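Local coordinates for protein DTDP-4-dehydrorhamnose reductase, rfbD ortholog (Clostridium acetobutylicum, PDB 1VL0) that probably reduces dTDP-6-deoxy-L-lyxo-4-hexulose to dTDP-L-rhamnose, the last step of dTDP-L-rhamnose biosynthesis, and binds a dihydronicotinamide dinucleotide as cofactor, at residues I49-F59 with I89-A100; P153-A161 with I208-T219. All blocks are in the same frame, centred on the assembly; numbering follows the deposited sequence.

Contact 1: residues I49-F59 with I89-A100. With NAI (1,4-dihydronicotinamide adenine dinucleotide), chain D.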
loop_
_atom_site.group_PDB
_atom_site.type_symbol
_atom_site.label_atom_id
_atom_site.label_comp_id
_atom_site.label_asym_id
_atom_site.label_seq_id
_atom_site.Cartn_x
_atom_site.Cartn_y
_atom_site.Cartn_z
ATOM N N ILE A 49 -0.006 -20.219 13.826
ATOM C CA ILE A 49 0.146 -19.321 12.709
ATOM C C ILE A 49 1.307 -18.334 12.861
ATOM O O ILE A 49 1.694 -17.732 11.876
ATOM C CB ILE A 49 -1.175 -18.565 12.395
ATOM C CG1 ILE A 49 -1.509 -17.510 13.461
ATOM C CG2 ILE A 49 -2.345 -19.543 12.200
ATOM C CD1 ILE A 49 -2.757 -16.692 13.080
ATOM N N THR A 50 1.867 -18.191 14.067
ATOM C CA THR A 50 2.968 -17.268 14.297
ATOM C C THR A 50 4.317 -17.858 13.903
ATOM O O THR A 50 5.310 -17.136 13.912
ATOM C CB THR A 50 3.069 -16.826 15.764
ATOM O OG1 THR A 50 3.390 -17.944 16.593
ATOM C CG2 THR A 50 1.754 -16.345 16.277
ATOM N N ASN A 51 4.325 -19.134 13.516
ATOM C CA ASN A 51 5.516 -19.847 13.156
ATOM C C ASN A 51 5.643 -20.025 11.654
ATOM O O ASN A 51 4.928 -20.838 11.059
ATOM C CB ASN A 51 5.465 -21.230 13.811
ATOM C CG ASN A 51 6.780 -22.014 13.668
ATOM O OD1 ASN A 51 7.399 -22.102 12.601
ATOM N ND2 ASN A 51 7.211 -22.569 14.769
ATOM N N VAL A 52 6.608 -19.332 11.055
ATOM C CA VAL A 52 6.660 -19.212 9.589
ATOM C C VAL A 52 6.948 -20.539 8.917
ATOM O O VAL A 52 6.300 -20.906 7.955
ATOM C CB VAL A 52 7.647 -18.090 9.100
ATOM C CG1 VAL A 52 9.027 -18.314 9.528
ATOM C CG2 VAL A 52 7.622 -17.962 7.589
ATOM N N LEU A 53 7.885 -21.294 9.455
ATOM C CA LEU A 53 8.255 -22.535 8.852
ATOM C C LEU A 53 7.109 -23.543 8.903
ATOM O O LEU A 53 6.853 -24.274 7.934
ATOM C CB LEU A 53 9.519 -23.085 9.539
ATOM C CG LEU A 53 10.791 -22.211 9.405
ATOM C CD1 LEU A 53 11.974 -22.938 10.074
ATOM C CD2 LEU A 53 11.133 -21.823 7.935
ATOM N N ALA A 54 6.437 -23.607 10.038
ATOM C CA ALA A 54 5.306 -24.510 10.219
ATOM C C ALA A 54 4.187 -24.139 9.246
ATOM O O ALA A 54 3.589 -25.004 8.569
ATOM C CB ALA A 54 4.801 -24.427 11.678
ATOM N N VAL A 55 3.877 -22.835 9.184
ATOM C CA VAL A 55 2.845 -22.367 8.261
ATOM C C VAL A 55 3.163 -22.691 6.782
ATOM O O VAL A 55 2.296 -23.214 6.052
ATOM C CB VAL A 55 2.587 -20.909 8.427
ATOM C CG1 VAL A 55 1.676 -20.428 7.327
ATOM C CG2 VAL A 55 1.949 -20.648 9.766
ATOM N N ASN A 56 4.400 -22.431 6.355
ATOM C CA ASN A 56 4.818 -22.748 4.988
ATOM C C ASN A 56 4.665 -24.220 4.660
ATOM O O ASN A 56 4.148 -24.573 3.621
ATOM C CB ASN A 56 6.268 -22.307 4.695
ATOM C CG ASN A 56 6.466 -20.796 4.789
ATOM O OD1 ASN A 56 5.515 -20.022 4.838
ATOM N ND2 ASN A 56 7.723 -20.379 4.840
ATOM N N LYS A 57 5.132 -25.070 5.557
ATOM C CA LYS A 57 5.063 -26.507 5.351
ATOM C C LYS A 57 3.627 -26.991 5.224
ATOM O O LYS A 57 3.308 -27.804 4.381
ATOM C CB LYS A 57 5.736 -27.228 6.521
ATOM C CG LYS A 57 5.926 -28.726 6.279
ATOM C CD LYS A 57 5.830 -29.528 7.563
ATOM C CE LYS A 57 7.111 -29.490 8.350
ATOM N NZ LYS A 57 7.979 -30.641 7.971
ATOM N N PHE A 58 2.770 -26.500 6.094
ATOM C CA PHE A 58 1.358 -26.885 6.113
ATOM C C PHE A 58 0.701 -26.547 4.770
ATOM O O PHE A 58 0.061 -27.386 4.131
ATOM C CB PHE A 58 0.643 -26.151 7.257
ATOM C CG PHE A 58 -0.725 -26.672 7.553
ATOM C CD1 PHE A 58 -1.815 -26.263 6.780
ATOM C CD2 PHE A 58 -0.935 -27.576 8.609
ATOM C CE1 PHE A 58 -3.089 -26.726 7.047
ATOM C CE2 PHE A 58 -2.206 -28.037 8.888
ATOM C CZ PHE A 58 -3.285 -27.616 8.108
ATOM N N PHE A 59 0.874 -25.305 4.333
ATOM C CA PHE A 59 0.304 -24.904 3.035
ATOM C C PHE A 59 0.870 -25.689 1.854
ATOM O O PHE A 59 0.145 -26.055 0.944
ATOM C CB PHE A 59 0.529 -23.431 2.814
ATOM C CG PHE A 59 -0.532 -22.565 3.446
ATOM C CD1 PHE A 59 -0.604 -22.420 4.817
ATOM C CD2 PHE A 59 -1.465 -21.912 2.666
ATOM C CE1 PHE A 59 -1.585 -21.568 5.397
ATOM C CE2 PHE A 59 -2.464 -21.143 3.238
ATOM C CZ PHE A 59 -2.506 -20.963 4.599
ATOM N N ILE A 89 0.516 -12.657 17.041
ATOM C CA ILE A 89 -0.735 -13.284 16.677
ATOM C C ILE A 89 -1.535 -12.420 15.713
ATOM O O ILE A 89 -2.123 -12.919 14.779
ATOM C CB ILE A 89 -1.580 -13.609 17.939
ATOM C CG1 ILE A 89 -0.798 -14.565 18.868
ATOM C CG2 ILE A 89 -2.926 -14.290 17.524
ATOM C CD1 ILE A 89 -1.564 -14.994 20.160
ATOM N N ASN A 90 -1.611 -11.124 15.988
ATOM C CA ASN A 90 -2.509 -10.245 15.237
ATOM C C ASN A 90 -1.917 -9.715 13.928
ATOM O O ASN A 90 -2.684 -9.327 13.052
ATOM C CB ASN A 90 -2.986 -9.074 16.109
ATOM C CG ASN A 90 -3.947 -9.512 17.186
ATOM O OD1 ASN A 90 -4.527 -10.587 17.111
ATOM N ND2 ASN A 90 -4.121 -8.681 18.209
ATOM N N ALA A 91 -0.577 -9.701 13.799
ATOM C CA ALA A 91 0.085 -9.188 12.595
ATOM C C ALA A 91 0.933 -10.205 11.866
ATOM O O ALA A 91 0.771 -10.364 10.667
ATOM C CB ALA A 91 0.885 -8.021 12.910
ATOM N N ILE A 92 1.848 -10.862 12.585
ATOM C CA ILE A 92 2.756 -11.859 11.981
ATOM C C ILE A 92 1.984 -13.085 11.506
ATOM O O ILE A 92 2.315 -13.685 10.498
ATOM C CB ILE A 92 3.851 -12.324 12.998
ATOM C CG1 ILE A 92 4.768 -11.187 13.457
ATOM C CG2 ILE A 92 4.711 -13.489 12.445
ATOM C CD1 ILE A 92 5.284 -10.340 12.407
ATOM N N GLY A 93 0.967 -13.491 12.267
ATOM C CA GLY A 93 0.127 -14.606 11.835
ATOM C C GLY A 93 -0.489 -14.396 10.474
ATOM O O GLY A 93 -0.309 -15.194 9.575
ATOM N N PRO A 94 -1.238 -13.311 10.311
ATOM C CA PRO A 94 -1.773 -12.922 8.989
ATOM C C PRO A 94 -0.723 -12.811 7.856
ATOM O O PRO A 94 -0.936 -13.362 6.716
ATOM C CB PRO A 94 -2.456 -11.603 9.272
ATOM C CG PRO A 94 -2.841 -11.709 10.712
ATOM C CD PRO A 94 -1.753 -12.469 11.386
ATOM N N LYS A 95 0.426 -12.224 8.193
ATOM C CA LYS A 95 1.567 -12.140 7.275
ATOM C C LYS A 95 1.951 -13.517 6.807
ATOM O O LYS A 95 2.116 -13.732 5.610
ATOM C CB LYS A 95 2.802 -11.518 7.972
ATOM C CG LYS A 95 4.141 -11.651 7.190
ATOM C CD LYS A 95 5.393 -11.340 8.022
ATOM C CE LYS A 95 6.331 -12.540 8.215
ATOM N NZ LYS A 95 6.934 -13.176 7.039
ATOM N N ASN A 96 2.142 -14.423 7.762
ATOM C CA ASN A 96 2.582 -15.775 7.453
ATOM C C ASN A 96 1.566 -16.492 6.571
ATOM O O ASN A 96 1.940 -17.228 5.617
ATOM C CB ASN A 96 2.851 -16.599 8.735
ATOM C CG ASN A 96 4.093 -16.132 9.513
ATOM O OD1 ASN A 96 4.971 -15.511 8.964
ATOM N ND2 ASN A 96 4.172 -16.489 10.791
ATOM N N LEU A 97 0.291 -16.315 6.893
ATOM C CA LEU A 97 -0.783 -16.995 6.171
ATOM C C LEU A 97 -0.996 -16.442 4.779
ATOM O O LEU A 97 -1.242 -17.189 3.819
ATOM C CB LEU A 97 -2.083 -16.892 6.982
ATOM C CG LEU A 97 -2.102 -17.584 8.351
ATOM C CD1 LEU A 97 -3.370 -17.191 9.088
ATOM C CD2 LEU A 97 -2.053 -19.116 8.225
ATOM N N ALA A 98 -0.891 -15.129 4.658
ATOM C CA ALA A 98 -1.054 -14.454 3.377
ATOM C C ALA A 98 0.009 -14.865 2.355
ATOM O O ALA A 98 -0.321 -15.200 1.186
ATOM C CB ALA A 98 -1.087 -12.939 3.568
ATOM N N ALA A 99 1.269 -14.905 2.794
ATOM C CA ALA A 99 2.376 -15.283 1.933
ATOM C C ALA A 99 2.361 -16.768 1.591
ATOM O O ALA A 99 2.633 -17.128 0.450
ATOM C CB ALA A 99 3.679 -14.974 2.591
ATOM N N ALA A 100 2.049 -17.593 2.580
ATOM C CA ALA A 100 2.002 -19.053 2.385
ATOM C C ALA A 100 0.866 -19.358 1.422
ATOM O O ALA A 100 0.997 -20.174 0.563
ATOM C CB ALA A 100 1.807 -19.749 3.704
HETATM P PA NAI D . -12.284 -16.132 19.561
HETATM O O1A NAI D . -11.475 -15.465 20.637
HETATM O O2A NAI D . -13.625 -16.643 20.026
HETATM O O5B NAI D . -11.335 -17.242 18.896
HETATM C C5B NAI D . -10.052 -16.834 18.463
HETATM C C4B NAI D . -9.135 -18.035 18.272
HETATM O O4B NAI D . -7.779 -17.596 18.208
HETATM C C3B NAI D . -9.141 -19.059 19.405
HETATM O O3B NAI D . -9.698 -20.283 18.964
HETATM C C2B NAI D . -7.650 -19.180 19.751
HETATM O O2B NAI D . -7.246 -20.436 20.280
HETATM C C1B NAI D . -7.045 -18.791 18.398
HETATM N N9A NAI D . -5.583 -18.620 18.303
HETATM C C8A NAI D . -4.815 -17.898 19.173
HETATM N N7A NAI D . -3.528 -17.997 18.782
HETATM C C5A NAI D . -3.436 -18.786 17.687
HETATM C C6A NAI D . -2.345 -19.197 16.918
HETATM N N6A NAI D . -1.112 -18.827 17.227
HETATM N N1A NAI D . -2.558 -20.014 15.832
HETATM C C2A NAI D . -3.857 -20.413 15.503
HETATM N N3A NAI D . -4.929 -20.037 16.273
HETATM C C4A NAI D . -4.735 -19.208 17.359
HETATM O O3 NAI D . -12.415 -15.106 18.335
HETATM P PN NAI D . -13.777 -14.493 17.709
HETATM O O1N NAI D . -14.341 -15.401 16.692
HETATM O O2N NAI D . -14.539 -13.851 18.803
HETATM O O5D NAI D . -13.095 -13.372 16.761
HETATM C C5D NAI D . -12.946 -13.651 15.375
HETATM C C4D NAI D . -12.310 -12.468 14.694
HETATM O O4D NAI D . -13.100 -11.272 14.865
HETATM C C3D NAI D . -10.908 -12.171 15.225
HETATM O O3D NAI D . -10.111 -12.053 14.081
HETATM C C2D NAI D . -11.030 -10.850 15.984
HETATM O O2D NAI D . -9.900 -9.983 15.986
HETATM C C1D NAI D . -12.214 -10.216 15.245
HETATM N N1N NAI D . -12.982 -9.275 16.057
HETATM C C2N NAI D . -13.778 -9.764 17.068
HETATM C C3N NAI D . -14.522 -8.852 17.815
HETATM C C7N NAI D . -15.122 -9.265 19.125
HETATM O O7N NAI D . -16.101 -8.426 19.678
HETATM N N7N NAI D . -14.728 -10.394 19.729
HETATM C C4N NAI D . -14.451 -7.482 17.523
HETATM C C5N NAI D . -13.638 -7.003 16.496
HETATM C C6N NAI D . -12.907 -7.942 15.776
HETATM O O HOH W 1 4.584 -17.688 5.475
#

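Contact 2: residues P153-A161 with I208-T219. With NAI (1,4-dihydronicotinamide adenine dinucleotide), chain D.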
loop_
_atom_site.group_PDB
_atom_site.type_symbol
_atom_site.label_atom_id
_atom_site.label_comp_id
_atom_site.label_asym_id
_atom_site.label_seq_id
_atom_site.Cartn_x
_atom_site.Cartn_y
_atom_site.Cartn_z
ATOM N N PRO A 153 -2.487 -10.607 -3.480
ATOM C CA PRO A 153 -3.537 -9.869 -4.219
ATOM C C PRO A 153 -4.970 -10.430 -4.181
ATOM O O PRO A 153 -5.890 -9.682 -4.532
ATOM C CB PRO A 153 -3.038 -9.889 -5.673
ATOM C CG PRO A 153 -1.587 -10.125 -5.565
ATOM C CD PRO A 153 -1.451 -11.094 -4.404
ATOM N N LYS A 154 -5.131 -11.735 -3.893
ATOM C CA LYS A 154 -6.414 -12.378 -3.652
ATOM C C LYS A 154 -6.760 -12.325 -2.172
ATOM O O LYS A 154 -6.725 -13.314 -1.477
ATOM C CB LYS A 154 -6.459 -13.814 -4.223
ATOM C CG LYS A 154 -6.430 -13.831 -5.744
ATOM C CD LYS A 154 -6.589 -15.269 -6.373
ATOM C CE LYS A 154 -7.008 -15.166 -7.858
ATOM N NZ LYS A 154 -8.359 -14.549 -8.063
ATOM N N TYR A 155 -7.107 -11.116 -1.686
ATOM C CA TYR A 155 -7.414 -10.916 -0.305
ATOM C C TYR A 155 -8.842 -10.417 -0.075
ATOM O O TYR A 155 -9.441 -9.729 -0.908
ATOM C CB TYR A 155 -6.417 -9.920 0.376
ATOM C CG TYR A 155 -6.637 -8.513 -0.039
ATOM C CD1 TYR A 155 -5.985 -8.001 -1.138
ATOM C CD2 TYR A 155 -7.502 -7.680 0.663
ATOM C CE1 TYR A 155 -6.203 -6.690 -1.539
ATOM C CE2 TYR A 155 -7.744 -6.377 0.248
ATOM C CZ TYR A 155 -7.098 -5.895 -0.852
ATOM O OH TYR A 155 -7.304 -4.587 -1.269
ATOM N N TYR A 156 -9.352 -10.739 1.117
ATOM C CA TYR A 156 -10.599 -10.172 1.644
ATOM C C TYR A 156 -10.293 -9.779 3.088
ATOM O O TYR A 156 -9.834 -10.563 3.869
ATOM C CB TYR A 156 -11.742 -11.166 1.650
ATOM C CG TYR A 156 -11.994 -11.968 0.386
ATOM C CD1 TYR A 156 -11.292 -13.132 0.133
ATOM C CD2 TYR A 156 -12.977 -11.595 -0.511
ATOM C CE1 TYR A 156 -11.569 -13.905 -0.983
ATOM C CE2 TYR A 156 -13.239 -12.348 -1.634
ATOM C CZ TYR A 156 -12.551 -13.515 -1.842
ATOM O OH TYR A 156 -12.802 -14.258 -2.990
ATOM N N ILE A 157 -10.489 -8.522 3.415
ATOM C CA ILE A 157 -10.385 -8.081 4.821
ATOM C C ILE A 157 -11.793 -7.756 5.232
ATOM O O ILE A 157 -12.451 -6.957 4.571
ATOM C CB ILE A 157 -9.436 -6.884 4.955
ATOM C CG1 ILE A 157 -7.971 -7.358 4.739
ATOM C CG2 ILE A 157 -9.545 -6.190 6.326
ATOM C CD1 ILE A 157 -7.078 -6.260 4.384
ATOM N N VAL A 158 -12.260 -8.409 6.295
ATOM C CA VAL A 158 -13.623 -8.222 6.792
ATOM C C VAL A 158 -13.579 -7.729 8.247
ATOM O O VAL A 158 -13.171 -8.488 9.152
ATOM C CB VAL A 158 -14.451 -9.504 6.685
ATOM C CG1 VAL A 158 -15.919 -9.244 7.126
ATOM C CG2 VAL A 158 -14.418 -10.077 5.212
ATOM N N ARG A 159 -13.855 -6.437 8.438
ATOM C CA ARG A 159 -13.834 -5.813 9.754
ATOM C C ARG A 159 -15.149 -6.032 10.445
ATOM O O ARG A 159 -16.205 -5.751 9.895
ATOM C CB ARG A 159 -13.555 -4.301 9.671
ATOM C CG ARG A 159 -12.289 -3.943 8.953
ATOM C CD ARG A 159 -11.921 -2.491 9.172
ATOM N NE ARG A 159 -10.681 -2.123 8.480
ATOM C CZ ARG A 159 -10.493 -1.082 7.690
ATOM N NH1 ARG A 159 -11.463 -0.222 7.425
ATOM N NH2 ARG A 159 -9.289 -0.915 7.155
ATOM N N THR A 160 -15.097 -6.496 11.681
ATOM C CA THR A 160 -16.309 -6.667 12.440
ATOM C C THR A 160 -16.191 -6.053 13.851
ATOM O O THR A 160 -15.180 -5.427 14.171
ATOM C CB THR A 160 -16.746 -8.123 12.462
ATOM O OG1 THR A 160 -18.084 -8.194 13.006
ATOM C CG2 THR A 160 -15.900 -8.972 13.375
ATOM N N ALA A 161 -17.246 -6.191 14.661
ATOM C CA ALA A 161 -17.281 -5.545 15.978
ATOM C C ALA A 161 -18.356 -6.169 16.845
ATOM O O ALA A 161 -19.327 -6.737 16.322
ATOM C CB ALA A 161 -17.583 -4.040 15.822
ATOM N N ILE A 208 -16.367 -14.682 -0.763
ATOM C CA ILE A 208 -15.534 -15.751 -1.371
ATOM C C ILE A 208 -16.187 -16.327 -2.612
ATOM O O ILE A 208 -15.570 -16.550 -3.648
ATOM C CB ILE A 208 -15.270 -16.897 -0.359
ATOM C CG1 ILE A 208 -14.380 -16.413 0.791
ATOM C CG2 ILE A 208 -14.627 -18.104 -0.994
ATOM C CD1 ILE A 208 -14.337 -17.492 1.930
ATOM N N ASP A 209 -17.447 -16.630 -2.477
ATOM C CA ASP A 209 -18.211 -17.198 -3.555
ATOM C C ASP A 209 -18.210 -16.308 -4.798
ATOM O O ASP A 209 -18.169 -16.795 -5.901
ATOM C CB ASP A 209 -19.641 -17.343 -3.068
ATOM C CG ASP A 209 -20.298 -18.543 -3.598
ATOM O OD1 ASP A 209 -20.667 -18.544 -4.803
ATOM O OD2 ASP A 209 -20.509 -19.526 -2.848
ATOM N N GLU A 210 -18.315 -14.987 -4.590
ATOM C CA GLU A 210 -18.357 -13.989 -5.663
ATOM C C GLU A 210 -16.991 -13.596 -6.223
ATOM O O GLU A 210 -16.918 -12.911 -7.247
ATOM C CB GLU A 210 -19.035 -12.699 -5.130
ATOM C CG GLU A 210 -20.478 -12.938 -4.704
ATOM C CD GLU A 210 -21.097 -11.813 -3.925
ATOM O OE1 GLU A 210 -20.379 -10.901 -3.437
ATOM O OE2 GLU A 210 -22.336 -11.873 -3.778
ATOM N N LYS A 211 -15.933 -13.975 -5.517
ATOM C CA LYS A 211 -14.579 -13.392 -5.688
ATOM C C LYS A 211 -14.575 -11.859 -5.638
ATOM O O LYS A 211 -13.968 -11.184 -6.464
ATOM C CB LYS A 211 -13.939 -13.957 -6.938
ATOM C CG LYS A 211 -13.642 -15.446 -6.753
ATOM C CD LYS A 211 -12.637 -15.937 -7.754
ATOM C CE LYS A 211 -12.583 -17.461 -7.828
ATOM N NZ LYS A 211 -12.180 -18.101 -6.565
ATOM N N ASN A 212 -15.285 -11.346 -4.626
ATOM C CA ASN A 212 -15.518 -9.914 -4.408
ATOM C C ASN A 212 -14.432 -9.473 -3.434
ATOM O O ASN A 212 -14.634 -9.370 -2.260
ATOM C CB ASN A 212 -16.912 -9.728 -3.852
ATOM C CG ASN A 212 -17.388 -8.264 -3.875
ATOM O OD1 ASN A 212 -16.710 -7.343 -4.396
ATOM N ND2 ASN A 212 -18.563 -8.051 -3.287
ATOM N N TYR A 213 -13.227 -9.279 -3.969
ATOM C CA TYR A 213 -12.034 -9.036 -3.156
ATOM C C TYR A 213 -12.046 -7.626 -2.625
ATOM O O TYR A 213 -12.689 -6.731 -3.199
ATOM C CB TYR A 213 -10.777 -9.229 -3.990
ATOM C CG TYR A 213 -10.573 -10.628 -4.478
ATOM C CD1 TYR A 213 -10.207 -11.620 -3.623
ATOM C CD2 TYR A 213 -10.698 -10.943 -5.806
ATOM C CE1 TYR A 213 -10.005 -12.941 -4.100
ATOM C CE2 TYR A 213 -10.481 -12.287 -6.286
ATOM C CZ TYR A 213 -10.147 -13.253 -5.410
ATOM O OH TYR A 213 -9.919 -14.581 -5.822
ATOM N N GLY A 214 -11.314 -7.416 -1.547
ATOM C CA GLY A 214 -11.177 -6.087 -1.000
ATOM C C GLY A 214 -11.408 -6.049 0.489
ATOM O O GLY A 214 -11.390 -7.064 1.156
ATOM N N THR A 215 -11.663 -4.853 0.985
ATOM C CA THR A 215 -11.917 -4.627 2.373
ATOM C C THR A 215 -13.384 -4.311 2.605
ATOM O O THR A 215 -13.918 -3.400 1.977
ATOM C CB THR A 215 -11.015 -3.477 2.869
ATOM O OG1 THR A 215 -9.631 -3.884 2.757
ATOM C CG2 THR A 215 -11.232 -3.159 4.350
ATOM N N PHE A 216 -14.000 -5.054 3.529
ATOM C CA PHE A 216 -15.421 -4.907 3.850
ATOM C C PHE A 216 -15.618 -4.690 5.338
ATOM O O PHE A 216 -15.030 -5.382 6.122
ATOM C CB PHE A 216 -16.206 -6.162 3.466
ATOM C CG PHE A 216 -16.141 -6.472 1.990
ATOM C CD1 PHE A 216 -15.038 -7.129 1.460
ATOM C CD2 PHE A 216 -17.136 -6.027 1.128
ATOM C CE1 PHE A 216 -14.960 -7.419 0.011
ATOM C CE2 PHE A 216 -17.050 -6.299 -0.262
ATOM C CZ PHE A 216 -15.964 -6.951 -0.796
ATOM N N HIS A 217 -16.525 -3.804 5.689
ATOM C CA HIS A 217 -17.138 -3.769 7.014
ATOM C C HIS A 217 -18.329 -4.714 7.065
ATOM O O HIS A 217 -19.104 -4.840 6.113
ATOM C CB HIS A 217 -17.611 -2.340 7.314
ATOM C CG HIS A 217 -16.492 -1.377 7.511
ATOM N ND1 HIS A 217 -16.688 -0.012 7.635
ATOM C CD2 HIS A 217 -15.152 -1.577 7.555
ATOM C CE1 HIS A 217 -15.513 0.567 7.816
ATOM N NE2 HIS A 217 -14.569 -0.350 7.752
ATOM N N CYS A 218 -18.446 -5.440 8.176
ATOM C CA CYS A 218 -19.531 -6.385 8.379
ATOM C C CYS A 218 -19.950 -6.437 9.836
ATOM O O CYS A 218 -19.452 -7.276 10.611
ATOM C CB CYS A 218 -19.134 -7.786 7.914
ATOM S SG CYS A 218 -20.586 -8.838 8.013
ATOM N N THR A 219 -20.815 -5.483 10.210
ATOM C CA THR A 219 -21.603 -5.573 11.403
ATOM C C THR A 219 -23.117 -5.643 11.027
ATOM O O THR A 219 -23.532 -5.349 9.893
ATOM C CB THR A 219 -21.338 -4.379 12.342
ATOM O OG1 THR A 219 -21.652 -3.141 11.682
ATOM C CG2 THR A 219 -19.880 -4.285 12.688
HETATM P PA NAI D . -12.284 -16.132 19.561
HETATM O O1A NAI D . -11.475 -15.465 20.637
HETATM O O2A NAI D . -13.625 -16.643 20.026
HETATM O O5B NAI D . -11.335 -17.242 18.896
HETATM C C5B NAI D . -10.052 -16.834 18.463
HETATM C C4B NAI D . -9.135 -18.035 18.272
HETATM O O4B NAI D . -7.779 -17.596 18.208
HETATM C C3B NAI D . -9.141 -19.059 19.405
HETATM O O3B NAI D . -9.698 -20.283 18.964
HETATM C C2B NAI D . -7.650 -19.180 19.751
HETATM O O2B NAI D . -7.246 -20.436 20.280
HETATM C C1B NAI D . -7.045 -18.791 18.398
HETATM N N9A NAI D . -5.583 -18.620 18.303
HETATM C C8A NAI D . -4.815 -17.898 19.173
HETATM N N7A NAI D . -3.528 -17.997 18.782
HETATM C C5A NAI D . -3.436 -18.786 17.687
HETATM C C6A NAI D . -2.345 -19.197 16.918
HETATM N N6A NAI D . -1.112 -18.827 17.227
HETATM N N1A NAI D . -2.558 -20.014 15.832
HETATM C C2A NAI D . -3.857 -20.413 15.503
HETATM N N3A NAI D . -4.929 -20.037 16.273
HETATM C C4A NAI D . -4.735 -19.208 17.359
HETATM O O3 NAI D . -12.415 -15.106 18.335
HETATM P PN NAI D . -13.777 -14.493 17.709
HETATM O O1N NAI D . -14.341 -15.401 16.692
HETATM O O2N NAI D . -14.539 -13.851 18.803
HETATM O O5D NAI D . -13.095 -13.372 16.761
HETATM C C5D NAI D . -12.946 -13.651 15.375
HETATM C C4D NAI D . -12.310 -12.468 14.694
HETATM O O4D NAI D . -13.100 -11.272 14.865
HETATM C C3D NAI D . -10.908 -12.171 15.225
HETATM O O3D NAI D . -10.111 -12.053 14.081
HETATM C C2D NAI D . -11.030 -10.850 15.984
HETATM O O2D NAI D . -9.900 -9.983 15.986
HETATM C C1D NAI D . -12.214 -10.216 15.245
HETATM N N1N NAI D . -12.982 -9.275 16.057
HETATM C C2N NAI D . -13.778 -9.764 17.068
HETATM C C3N NAI D . -14.522 -8.852 17.815
HETATM C C7N NAI D . -15.122 -9.265 19.125
HETATM O O7N NAI D . -16.101 -8.426 19.678
HETATM N N7N NAI D . -14.728 -10.394 19.729
HETATM C C4N NAI D . -14.451 -7.482 17.523
HETATM C C5N NAI D . -13.638 -7.003 16.496
HETATM C C6N NAI D . -12.907 -7.942 15.776
HETATM O O HOH W 2 -9.099 -17.502 -6.826
HETATM O O HOH W 3 -8.941 -2.945 0.242
#

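Contact 1: residues I49-F59 with I89-A100
Asn96 reaches from helix 83-104 to the loop that leads into helix 52-62 and makes the direct polar link: ND2 donates to Ile49 O over 3.0 Å. The bond is nearly straight (168°) and lies in the amide plane of Asn96. Because CG stands beside the backbone N (chi1 -70°), the amide is carried toward that loop, with OD1 against Val52 CB. Gly93 CA meets the same carbonyl oxygen, Ile49 O, through a C-H...O contact of 3.5 Å; its lack of a side chain suits it here, since a CB would clash with Ile49 CD1.

The apolar part lies further along, where segments 52-59 and 89-100 cross at -31°. Ala100 CB sits over one face of the Phe59 ring in a CH-pi contact, 3.9 Å from the centroid, and also touches Val55 CG1. Leu97 CD2 fills in between Ile49 CG2, Val55 CG1 and Phe59 CE1. A small alanine lets the aromatic ring come close to the helix.

On the cofactor side, Ile49 N donates to N1A of the adenine (3.3 Å), while Ile89 CD1 approaches N7A. With its N-H on adenine and its carbonyl on Asn96, Ile49 couples the Rossmann-type helix packing directly to adenine recognition.

Contact 2: residues P153-A161 with I208-T219
The Tyr156 ring is sandwiched between Ile208 CG1 on one face and Tyr213 CD1, 3.5 Å above the plane, on the other, while Asn212 O lies at its edge. The two tyrosine rings meet obliquely, their planes 33° apart. Across the sheet, the Arg159 guanidinium has Thr215 CG2 over the centre of one face and His217 NE2 at its edge.

These groups flank two neighbouring parallel strands, 155-160 and 214-217, of the central sheet in this extended short-chain dehydrogenase fold. Strand 155-164 also pairs with strand 107-113, and helix 197-210 packs beneath the Tyr156 and Val158 face. Five backbone bonds join the strands, from Gly214 N to Tyr155 O through to Cys218 N to Arg159 O; Phe216 N to Ile157 O is the shortest at 2.7 Å. Gly214 suits its place because its backbone angles (phi 132°) would jam a CB against the preceding carbonyl.

Arg159 runs extended from CG to NE, which brings NH1 to His217 NE2 at 3.1 Å, near the planes of both groups; NH2 forms a salt bridge with Glu145. The bond implies that NE2 accepts and so probably carries no proton. At the start of the strands, Lys154 NZ donates to Tyr213 OH (2.7 Å), its chain turning at the last torsion, and Tyr156 OH is held by Glu107. Lys154 NZ and Lys211 NZ lie 5.4 Å apart, and the Glu107 carboxylate, in a long, weak ion pair with Lys211, probably offsets their like charges. Lys95 of the third subunit bonds Tyr213 O and Asn212 OD1, so this end of the pair also belongs to a subunit interface. At the other end, Thr160 O lies 3.2 Å from C5N of the nicotinamide, while Thr160 OG1, anti to its own N (chi1 -169°), donates to Cys218 O over 2.9 Å.

In the fold
Both contacts are buried and both touch the cofactor, but at different ends: contact 1 meets the adenine, contact 2 the nicotinamide. Their centres lie 19 Å apart and their nearest atoms about 7 Å, with no touch between them. Contact 1 joins two helices on the flank of the sheet, further from the centre of the chain, and relies on small and aliphatic side chains around the Phe59 ring, with one direct hydrogen bond, from a side chain to a backbone carbonyl. Contact 2 lies within the sheet itself, where regular backbone bonding is supplemented by tyrosine packing and charged groups. The assembly relates them too: Lys95 of the 89-100 segment of one subunit bonds Asn212 and Tyr213 of the 208-219 segment in another.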